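Local coordinates for protein deoxyribose-phosphate aldolase (Toxoplasma gondii, PDB 4EIV) that belongs to the aldolase enzymes and folds as a closed eight-stranded beta/alpha barrel of the TIM-barrel type, at residues T192-F197 against I234-G239; V62-V67 against A88-P93; R125-V130 against G165-R170. One frame throughout, in Å; residues are numbered along the deposited sequence. Where two conformers were deposited one is given.

In the fold
All three contacts belong to one closed barrel of eight parallel strands and lie at or beyond the C-terminal ends of its strands, the side on which TIM barrels carry their active sites. Interactions 1 and 2 reach the sheet itself, on opposite sides of the chain's centre: their centres are 20 Å apart and their nearest atoms about 8 Å apart. Interaction 3 lies farther out, 21 Å from the centre of the chain, and joins helices that follow strands 116-120 and 152-156. It touches interaction 1 through Phe-197, whose CZ packs 4.0 Å from CA of Gly-165, but stays about 9 Å from interaction 2 at the nearest atoms.

Interaction 1 (T192-F197 against I234-G239); sequences THATMF and IKIEVG
His-193 and Ala-194 dock on Glu-237 and its neighbours at the C-terminal end of strand 233-237, one of the eight parallel strands of the beta/alpha barrel; they belong to the loop that leads from strand 182-184 into helix 196-210. The tight part is polar at its centre. ND1 of His-193 donates to OE2 of Glu-237 at 2.7 Å and 166°, with the acceptor in the plane of the imidazole and using its syn lone pair. Glu-237 gets there by placing CG anti to its backbone N (chi1 -172°) and then folding at chi2, which turns the carboxylate back to the imidazole edge; ring and carboxylate planes stand 64° apart. Ser-186 OG is a second hydrogen-bond partner of OE2, while OE1 takes the N-H of Gly-239 at 2.8 Å from above the carboxylate plane, so both oxygens are held. Next to this, Ala-194 N bonds Glu-237 O at 2.9 Å, and Ala-194 CB presses on CG2 of Ile-236 at 3.5 Å, closer than usual van der Waals contact. Beyond Ala-194 segment 192-197 leaves the strand. Exposed Thr-195 points away from it and uses OG1 to N-cap helix 196-210 at Thr-198 N. Back at the tight end, Gly-239 CA lies 3.4 Å from the centroid of the His-193 ring, almost on the ring normal, a CH-pi contact.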
loop_
_atom_site.group_PDB
_atom_site.type_symbol
_atom_site.label_atom_id
_atom_site.label_comp_id
_atom_site.label_asym_id
_atom_site.label_seq_id
_atom_site.Cartn_x
_atom_site.Cartn_y
_atom_site.Cartn_z
ATOM N N THR A 192 -26.279 -0.013 -13.378
ATOM C CA THR A 192 -24.910 -0.120 -13.880
ATOM C C THR A 192 -23.959 0.479 -12.832
ATOM O O THR A 192 -24.330 1.261 -11.945
ATOM C CB THR A 192 -24.736 0.527 -15.266
ATOM O OG1 THR A 192 -24.944 1.932 -15.162
ATOM C CG2 THR A 192 -25.717 -0.084 -16.290
ATOM N N HIS A 193 -22.701 0.102 -12.953
ATOM C CA HIS A 193 -21.686 0.405 -11.961
ATOM C C HIS A 193 -20.403 0.779 -12.664
ATOM O O HIS A 193 -20.404 1.089 -13.857
ATOM C CB HIS A 193 -21.514 -0.834 -11.079
ATOM C CG HIS A 193 -22.804 -1.291 -10.478
ATOM N ND1 HIS A 193 -23.334 -0.710 -9.349
ATOM C CD2 HIS A 193 -23.697 -2.226 -10.880
ATOM C CE1 HIS A 193 -24.491 -1.281 -9.066
ATOM N NE2 HIS A 193 -24.739 -2.205 -9.980
ATOM N N ALA A 194 -19.287 0.744 -11.953
ATOM C CA ALA A 194 -18.028 1.118 -12.555
ATOM C C ALA A 194 -17.690 0.246 -13.736
ATOM O O ALA A 194 -17.933 -0.963 -13.734
ATOM C CB ALA A 194 -16.881 1.023 -11.537
ATOM N N THR A 195 -17.094 0.874 -14.746
ATOM C CA THR A 195 -16.509 0.128 -15.865
ATOM C C THR A 195 -15.102 0.672 -16.091
ATOM O O THR A 195 -14.742 1.744 -15.590
ATOM C CB THR A 195 -17.271 0.294 -17.168
ATOM O OG1 THR A 195 -17.306 1.677 -17.507
ATOM C CG2 THR A 195 -18.701 -0.284 -17.084
ATOM N N MET A 196 -14.306 -0.081 -16.831
ATOM C CA MET A 196 -12.977 0.382 -17.208
ATOM C C MET A 196 -13.093 1.778 -17.850
ATOM O O MET A 196 -12.325 2.695 -17.553
ATOM C CB MET A 196 -12.368 -0.649 -18.156
ATOM C CG MET A 196 -10.986 -0.359 -18.646
ATOM S SD MET A 196 -10.429 -1.743 -19.659
ATOM C CE MET A 196 -8.893 -1.040 -20.278
ATOM N N PHE A 197 -14.091 1.943 -18.707
ATOM C CA PHE A 197 -14.331 3.208 -19.404
ATOM C C PHE A 197 -14.573 4.345 -18.437
ATOM O O PHE A 197 -13.917 5.371 -18.537
ATOM C CB PHE A 197 -15.524 3.027 -20.375
ATOM C CG PHE A 197 -15.981 4.291 -21.041
ATOM C CD1 PHE A 197 -15.264 4.850 -22.068
ATOM C CD2 PHE A 197 -17.142 4.914 -20.628
ATOM C CE1 PHE A 197 -15.695 6.024 -22.689
ATOM C CE2 PHE A 197 -17.588 6.071 -21.248
ATOM C CZ PHE A 197 -16.854 6.626 -22.263
ATOM N N ILE A 234 -10.460 8.357 -5.396
ATOM C CA ILE A 234 -11.423 7.713 -6.291
ATOM C C ILE A 234 -11.962 6.463 -5.610
ATOM O O ILE A 234 -11.210 5.681 -5.023
ATOM C CB ILE A 234 -10.843 7.339 -7.676
ATOM C CG1 ILE A 234 -11.954 6.860 -8.612
ATOM C CG2 ILE A 234 -9.828 6.240 -7.556
ATOM C CD1 ILE A 234 -11.472 6.572 -10.006
ATOM N N LYS A 235 -13.280 6.323 -5.663
ATOM C CA LYS A 235 -13.989 5.139 -5.176
ATOM C C LYS A 235 -14.639 4.433 -6.357
ATOM O O LYS A 235 -15.475 5.031 -7.059
ATOM C CB LYS A 235 -15.042 5.486 -4.124
ATOM C CG LYS A 235 -15.900 4.325 -3.692
ATOM C CD LYS A 235 -16.726 4.585 -2.467
ATOM C CE LYS A 235 -17.685 3.448 -2.181
ATOM N NZ LYS A 235 -18.442 3.657 -0.907
ATOM N N ILE A 236 -14.241 3.184 -6.581
ATOM C CA ILE A 236 -14.749 2.349 -7.652
ATOM C C ILE A 236 -15.838 1.479 -7.039
ATOM O O ILE A 236 -15.565 0.627 -6.188
ATOM C CB ILE A 236 -13.630 1.515 -8.281
ATOM C CG1 ILE A 236 -12.521 2.421 -8.841
ATOM C CG2 ILE A 236 -14.168 0.640 -9.381
ATOM C CD1 ILE A 236 -11.351 1.713 -9.492
ATOM N N GLU A 237 -17.082 1.793 -7.394
ATOM C CA GLU A 237 -18.262 1.062 -6.901
ATOM C C GLU A 237 -18.611 0.013 -7.949
ATOM O O GLU A 237 -18.886 0.350 -9.103
ATOM C CB GLU A 237 -19.411 2.030 -6.616
ATOM C CG GLU A 237 -20.633 1.419 -5.916
ATOM C CD GLU A 237 -21.510 0.591 -6.823
ATOM O OE1 GLU A 237 -21.867 -0.514 -6.385
ATOM O OE2 GLU A 237 -21.833 1.050 -7.953
ATOM N N VAL A 238 -18.520 -1.260 -7.565
ATOM C CA VAL A 238 -18.577 -2.372 -8.506
ATOM C C VAL A 238 -19.843 -3.171 -8.482
ATOM O O VAL A 238 -19.939 -4.195 -9.163
ATOM C CB VAL A 238 -17.362 -3.319 -8.317
ATOM C CG1 VAL A 238 -16.048 -2.537 -8.461
ATOM C CG2 VAL A 238 -17.413 -4.033 -6.986
ATOM N N GLY A 239 -20.823 -2.750 -7.713
ATOM C CA GLY A 239 -22.084 -3.458 -7.714
ATOM C C GLY A 239 -21.945 -4.820 -7.081
ATOM O O GLY A 239 -21.362 -4.953 -5.995
#

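Interaction 2 (V62-V67 against A88-P93)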
loop_
_atom_site.group_PDB
_atom_site.type_symbol
_atom_site.label_atom_id
_atom_site.label_comp_id
_atom_site.label_asym_id
_atom_site.label_seq_id
_atom_site.Cartn_x
_atom_site.Cartn_y
_atom_site.Cartn_z
ATOM N N VAL A 62 -24.611 3.246 4.573
ATOM C CA VAL A 62 -26.035 3.115 4.882
ATOM C C VAL A 62 -26.748 4.431 4.663
ATOM O O VAL A 62 -26.121 5.480 4.580
ATOM C CB VAL A 62 -26.272 2.693 6.373
ATOM C CG1 VAL A 62 -25.780 1.265 6.623
ATOM C CG2 VAL A 62 -25.612 3.684 7.306
ATOM N N ARG A 63 -28.078 4.383 4.615
ATOM C CA ARG A 63 -28.864 5.616 4.611
ATOM C C ARG A 63 -28.762 6.237 6.018
ATOM O O ARG A 63 -28.469 5.530 7.005
ATOM C CB ARG A 63 -30.340 5.364 4.298
ATOM C CG ARG A 63 -30.622 4.646 3.024
ATOM C CD ARG A 63 -30.144 5.366 1.754
ATOM N NE ARG A 63 -30.775 4.614 0.691
ATOM C CZ ARG A 63 -32.022 4.822 0.242
ATOM N NH1 ARG A 63 -32.701 5.905 0.598
ATOM N NH2 ARG A 63 -32.557 3.973 -0.614
ATOM N N PRO A 64 -28.999 7.554 6.141
ATOM C CA PRO A 64 -28.950 8.214 7.433
ATOM C C PRO A 64 -29.764 7.490 8.521
ATOM O O PRO A 64 -29.337 7.477 9.673
ATOM C CB PRO A 64 -29.495 9.601 7.117
ATOM C CG PRO A 64 -29.022 9.834 5.731
ATOM C CD PRO A 64 -29.171 8.531 5.046
ATOM N N ALA A 65 -30.876 6.845 8.154
ATOM C CA ALA A 65 -31.748 6.131 9.122
ATOM C C ALA A 65 -31.077 5.038 9.947
ATOM O O ALA A 65 -31.610 4.653 10.979
ATOM C CB ALA A 65 -32.955 5.543 8.416
ATOM N N PHE A 66 -29.928 4.529 9.505
ATOM C CA PHE A 66 -29.241 3.465 10.260
ATOM C C PHE A 66 -27.928 3.862 10.921
ATOM O O PHE A 66 -27.294 3.019 11.555
ATOM C CB PHE A 66 -29.066 2.203 9.390
ATOM C CG PHE A 66 -30.355 1.488 9.141
ATOM C CD1 PHE A 66 -30.894 0.667 10.117
ATOM C CD2 PHE A 66 -31.059 1.667 7.968
ATOM C CE1 PHE A 66 -32.097 0.030 9.929
ATOM C CE2 PHE A 66 -32.281 1.021 7.770
ATOM C CZ PHE A 66 -32.796 0.205 8.759
ATOM N N VAL A 67 -27.547 5.135 10.848
ATOM C CA VAL A 67 -26.292 5.606 11.451
ATOM C C VAL A 67 -26.317 5.437 12.977
ATOM O O VAL A 67 -25.417 4.824 13.560
ATOM C CB VAL A 67 -25.961 7.077 11.057
ATOM C CG1 VAL A 67 -24.712 7.589 11.759
ATOM C CG2 VAL A 67 -25.808 7.210 9.524
ATOM N N ALA A 88 -22.604 7.772 5.466
ATOM C CA ALA A 88 -24.028 8.037 5.276
ATOM C C ALA A 88 -24.300 8.508 3.842
ATOM O O ALA A 88 -23.706 9.506 3.396
ATOM C CB ALA A 88 -24.501 9.100 6.249
ATOM N N ALA A 89 -25.217 7.811 3.168
ATOM C CA ALA A 89 -25.584 8.095 1.781
ATOM C C ALA A 89 -26.703 9.137 1.751
ATOM O O ALA A 89 -27.824 8.873 2.178
ATOM C CB ALA A 89 -26.004 6.780 1.111
ATOM N N VAL A 90 -26.377 10.325 1.257
ATOM C CA VAL A 90 -27.332 11.457 1.219
ATOM C C VAL A 90 -27.733 11.748 -0.232
ATOM O O VAL A 90 -26.981 11.479 -1.170
ATOM C CB VAL A 90 -26.785 12.723 1.930
ATOM C CG1 VAL A 90 -26.407 12.374 3.381
ATOM C CG2 VAL A 90 -25.597 13.334 1.187
ATOM N N ASN A 91 -28.952 12.258 -0.385
ATOM C CA ASN A 91 -29.590 12.495 -1.696
ATOM C C ASN A 91 -29.907 11.187 -2.434
ATOM O O ASN A 91 -30.018 11.196 -3.639
ATOM C CB ASN A 91 -28.771 13.426 -2.597
ATOM C CG ASN A 91 -29.641 14.304 -3.500
ATOM O OD1 ASN A 91 -30.868 14.423 -3.322
ATOM N ND2 ASN A 91 -28.999 14.935 -4.486
ATOM N N PHE A 92 -30.011 10.090 -1.694
ATOM C CA PHE A 92 -30.329 8.794 -2.243
ATOM C C PHE A 92 -31.842 8.558 -2.182
ATOM O O PHE A 92 -32.531 9.083 -1.315
ATOM C CB PHE A 92 -29.615 7.663 -1.457
ATOM C CG PHE A 92 -28.220 7.335 -1.946
ATOM C CD1 PHE A 92 -27.904 6.046 -2.361
ATOM C CD2 PHE A 92 -27.229 8.316 -1.944
ATOM C CE1 PHE A 92 -26.622 5.740 -2.799
ATOM C CE2 PHE A 92 -25.932 8.009 -2.366
ATOM C CZ PHE A 92 -25.645 6.729 -2.802
ATOM N N PRO A 93 -32.351 7.707 -3.080
ATOM C CA PRO A 93 -31.634 6.955 -4.121
ATOM C C PRO A 93 -31.632 7.612 -5.496
ATOM O O PRO A 93 -31.003 7.070 -6.403
ATOM C CB PRO A 93 -32.426 5.644 -4.198
ATOM C CG PRO A 93 -33.829 6.061 -3.922
ATOM C CD PRO A 93 -33.746 7.237 -2.965
#
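Val-62 and Ala-88 pair as a parallel beta bridge where strands 59-62 and 85-90 run side by side in the wall of the beta/alpha barrel, their CA atoms 5.3 Å apart. The backbone bond across the two segments is Ala-89 N to Val-62 O, 2.9 Å long with 166° at the hydrogen; the same carbonyl oxygen also receives a CA-H...O contact from Ala-88 CA at 3.4 Å. Apolar contacts are modest: CG2 of Val-67, at the start of helix 67-74, meets Ala-88 CB at 4.0 Å, and Pro-64 CG touches Val-90 CG1 at 4.3 Å. A further contact sets a cation against the loop after the strand. Arg-63 leaves its backbone pointing away from segment 88-93, but CG lies beside the backbone N (chi1 -56°) and the chain bends at chi2 (-61°), which brings the guanidinium round to Phe-92 and Pro-93. Its NE is hydrogen-bonded to Leu-35 O, which ties it also to the residue just after strand 30-34. One guanidinium face is covered at the cis Phe-92–Pro-93 peptide, with Phe-92 CB lying toward the rim, 3.9 Å from Arg-63 NE.

Interaction 3 (R125-V130 against G165-R170)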
loop_
_atom_site.group_PDB
_atom_site.type_symbol
_atom_site.label_atom_id
_atom_site.label_comp_id
_atom_site.label_asym_id
_atom_site.label_seq_id
_atom_site.Cartn_x
_atom_site.Cartn_y
_atom_site.Cartn_z
ATOM N N ARG A 125 -30.050 15.827 -14.626
ATOM C CA ARG A 125 -29.943 17.170 -15.153
ATOM C C ARG A 125 -28.927 17.314 -16.273
ATOM O O ARG A 125 -29.086 18.135 -17.171
ATOM C CB ARG A 125 -29.618 18.133 -14.024
ATOM C CG ARG A 125 -30.657 18.209 -12.917
ATOM C CD ARG A 125 -31.918 18.905 -13.364
ATOM N NE ARG A 125 -32.895 18.958 -12.278
ATOM C CZ ARG A 125 -34.015 19.667 -12.334
ATOM N NH1 ARG A 125 -34.863 19.679 -11.313
ATOM N NH2 ARG A 125 -34.273 20.388 -13.413
ATOM N N MET A 126 -27.889 16.485 -16.228
ATOM C CA MET A 126 -26.860 16.483 -17.267
ATOM C C MET A 126 -27.412 16.078 -18.634
ATOM O O MET A 126 -26.876 16.480 -19.679
ATOM C CB MET A 126 -25.726 15.532 -16.873
ATOM C CG MET A 126 -25.018 15.886 -15.582
ATOM S SD MET A 126 -24.171 17.476 -15.581
ATOM C CE MET A 126 -22.874 17.054 -16.728
ATOM N N ASN A 127 -28.473 15.286 -18.638
ATOM C CA ASN A 127 -29.097 14.867 -19.881
ATOM C C ASN A 127 -29.925 15.979 -20.526
ATOM O O ASN A 127 -30.090 15.994 -21.752
ATOM C CB ASN A 127 -30.036 13.674 -19.649
ATOM C CG ASN A 127 -29.328 12.435 -19.134
ATOM O OD1 ASN A 127 -28.156 12.192 -19.428
ATOM N ND2 ASN A 127 -30.070 11.611 -18.372
ATOM N N GLU A 128 -30.474 16.893 -19.728
ATOM C CA GLU A 128 -31.317 17.955 -20.294
ATOM C C GLU A 128 -30.524 19.210 -20.686
ATOM O O GLU A 128 -30.802 19.807 -21.728
ATOM C CB GLU A 128 -32.516 18.293 -19.388
ATOM C CG GLU A 128 -32.218 19.050 -18.114
ATOM C CD GLU A 128 -33.488 19.546 -17.407
ATOM O OE1 GLU A 128 -34.586 19.453 -18.007
ATOM O OE2 GLU A 128 -33.387 20.043 -16.257
ATOM N N ASN A 129 -29.563 19.621 -19.864
ATOM C CA ASN A 129 -28.728 20.792 -20.195
ATOM C C ASN A 129 -27.437 20.660 -19.403
ATOM O O ASN A 129 -27.460 20.617 -18.168
ATOM C CB ASN A 129 -29.465 22.102 -19.906
ATOM C CG ASN A 129 -28.648 23.334 -20.291
ATOM O OD1 ASN A 129 -27.606 23.606 -19.684
ATOM N ND2 ASN A 129 -29.113 24.079 -21.305
ATOM N N VAL A 130 -26.321 20.518 -20.119
ATOM C CA VAL A 130 -25.039 20.272 -19.471
ATOM C C VAL A 130 -24.596 21.400 -18.545
ATOM O O VAL A 130 -24.210 21.115 -17.411
ATOM C CB VAL A 130 -23.937 19.896 -20.500
ATOM C CG1 VAL A 130 -22.598 19.802 -19.832
ATOM C CG2 VAL A 130 -24.297 18.582 -21.199
ATOM N N GLY A 165 -19.663 9.890 -22.320
ATOM C CA GLY A 165 -18.380 10.237 -21.751
ATOM C C GLY A 165 -18.244 11.712 -21.459
ATOM O O GLY A 165 -17.684 12.073 -20.434
ATOM N N ASP A 166 -18.745 12.568 -22.348
ATOM C CA ASP A 166 -18.667 14.009 -22.105
ATOM C C ASP A 166 -19.372 14.348 -20.792
ATOM O O ASP A 166 -18.877 15.188 -20.040
ATOM C CB ASP A 166 -19.288 14.808 -23.258
ATOM C CG ASP A 166 -19.224 16.329 -23.036
ATOM O OD1 ASP A 166 -18.104 16.882 -22.916
ATOM O OD2 ASP A 166 -20.303 16.983 -23.036
ATOM N N ILE A 167 -20.516 13.704 -20.536
ATOM C CA ILE A 167 -21.299 13.932 -19.307
ATOM C C ILE A 167 -20.563 13.469 -18.069
ATOM O O ILE A 167 -20.472 14.199 -17.103
ATOM C CB ILE A 167 -22.694 13.271 -19.366
ATOM C CG1 ILE A 167 -23.593 14.055 -20.322
ATOM C CG2 ILE A 167 -23.357 13.177 -17.994
ATOM C CD1 ILE A 167 -24.971 13.458 -20.489
ATOM N N ILE A 168 -20.016 12.263 -18.101
ATOM C CA ILE A 168 -19.285 11.719 -16.959
ATOM C C ILE A 168 -18.121 12.642 -16.634
ATOM O O ILE A 168 -17.891 13.011 -15.475
ATOM C CB ILE A 168 -18.739 10.312 -17.276
ATOM C CG1 ILE A 168 -19.902 9.356 -17.588
ATOM C CG2 ILE A 168 -17.887 9.802 -16.115
ATOM C CD1 ILE A 168 -19.474 8.020 -18.171
ATOM N N SER A 169 -17.375 13.026 -17.665
ATOM C CA SER A 169 -16.232 13.891 -17.451
ATOM C C SER A 169 -16.655 15.222 -16.868
ATOM O O SER A 169 -16.031 15.719 -15.926
ATOM C CB SER A 169 -15.471 14.107 -18.762
ATOM O OG SER A 169 -14.966 12.878 -19.259
ATOM N N ARG A 170 -17.714 15.821 -17.421
ATOM C CA ARG A 170 -18.163 17.122 -16.907
ATOM C C ARG A 170 -18.741 17.038 -15.496
ATOM O O ARG A 170 -18.556 17.952 -14.693
ATOM C CB ARG A 170 -19.164 17.762 -17.854
ATOM C CG ARG A 170 -18.503 18.226 -19.132
ATOM C CD ARG A 170 -19.499 18.796 -20.100
ATOM N NE ARG A 170 -18.816 19.407 -21.237
ATOM C CZ ARG A 170 -18.451 20.687 -21.316
ATOM N NH1 ARG A 170 -18.709 21.545 -20.325
ATOM N NH2 ARG A 170 -17.813 21.112 -22.401
#
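Met-126 and Ile-167 meet flank to flank, their side chains running past each other in opposite directions, where a short, weakly bonded helix at 124-128 lies against the first turns of helix 165-178. The closest atoms are Met-126 CB and Ile-167 CG2, 3.5 Å apart. Beyond CB the methionine is bent at both chi2 (-62°) and chi3 (-69°), and this curl carries its methyl group in against helix 165-178: CE ends 3.7 Å from Ile-167 O and 3.9 Å from Arg-170 CB. The other branch of Ile-167 extends toward the following residue of the short helix. Its CD1 comes within 3.6 Å of Asn-127 OD1, the asparagine side chain crossing it at about a right angle; that oxygen has its hydrogen bond from Gln-163 NE2, just before helix 165-178.

Val-130, the first residue of helix 130-148, supplies the second pair. Its CB points at helix 165-178, and CG1 sits across the aliphatic part of Arg-170 roughly perpendicularly; the 3.3 Å between Val-130 CG1 and Arg-170 CD is unusually short and its exact value doubtful. Arg-170 is extended from CG to NE, which keeps this stem straight under the valine. Salt bridges hold its far end: NE bonds Asp-166 OD1, one turn earlier, at 3.1 Å, with the carboxylate oxygen near the guanidinium plane, and NH1 reaches Glu-134 of helix 130-148. No hydrogen bond joins the two segments directly; the 267 Å² they bury falls mostly on Met-126, Ile-167, Val-130 and Arg-170.

In the barrel the short helix follows strand 116-120 and helix 165-178 follows strand 152-156. Met-126 is also packed by Ile-137 of helix 130-148, and Ile-168 turns away from the contact to meet Phe-197 and Thr-198 of helix 196-210.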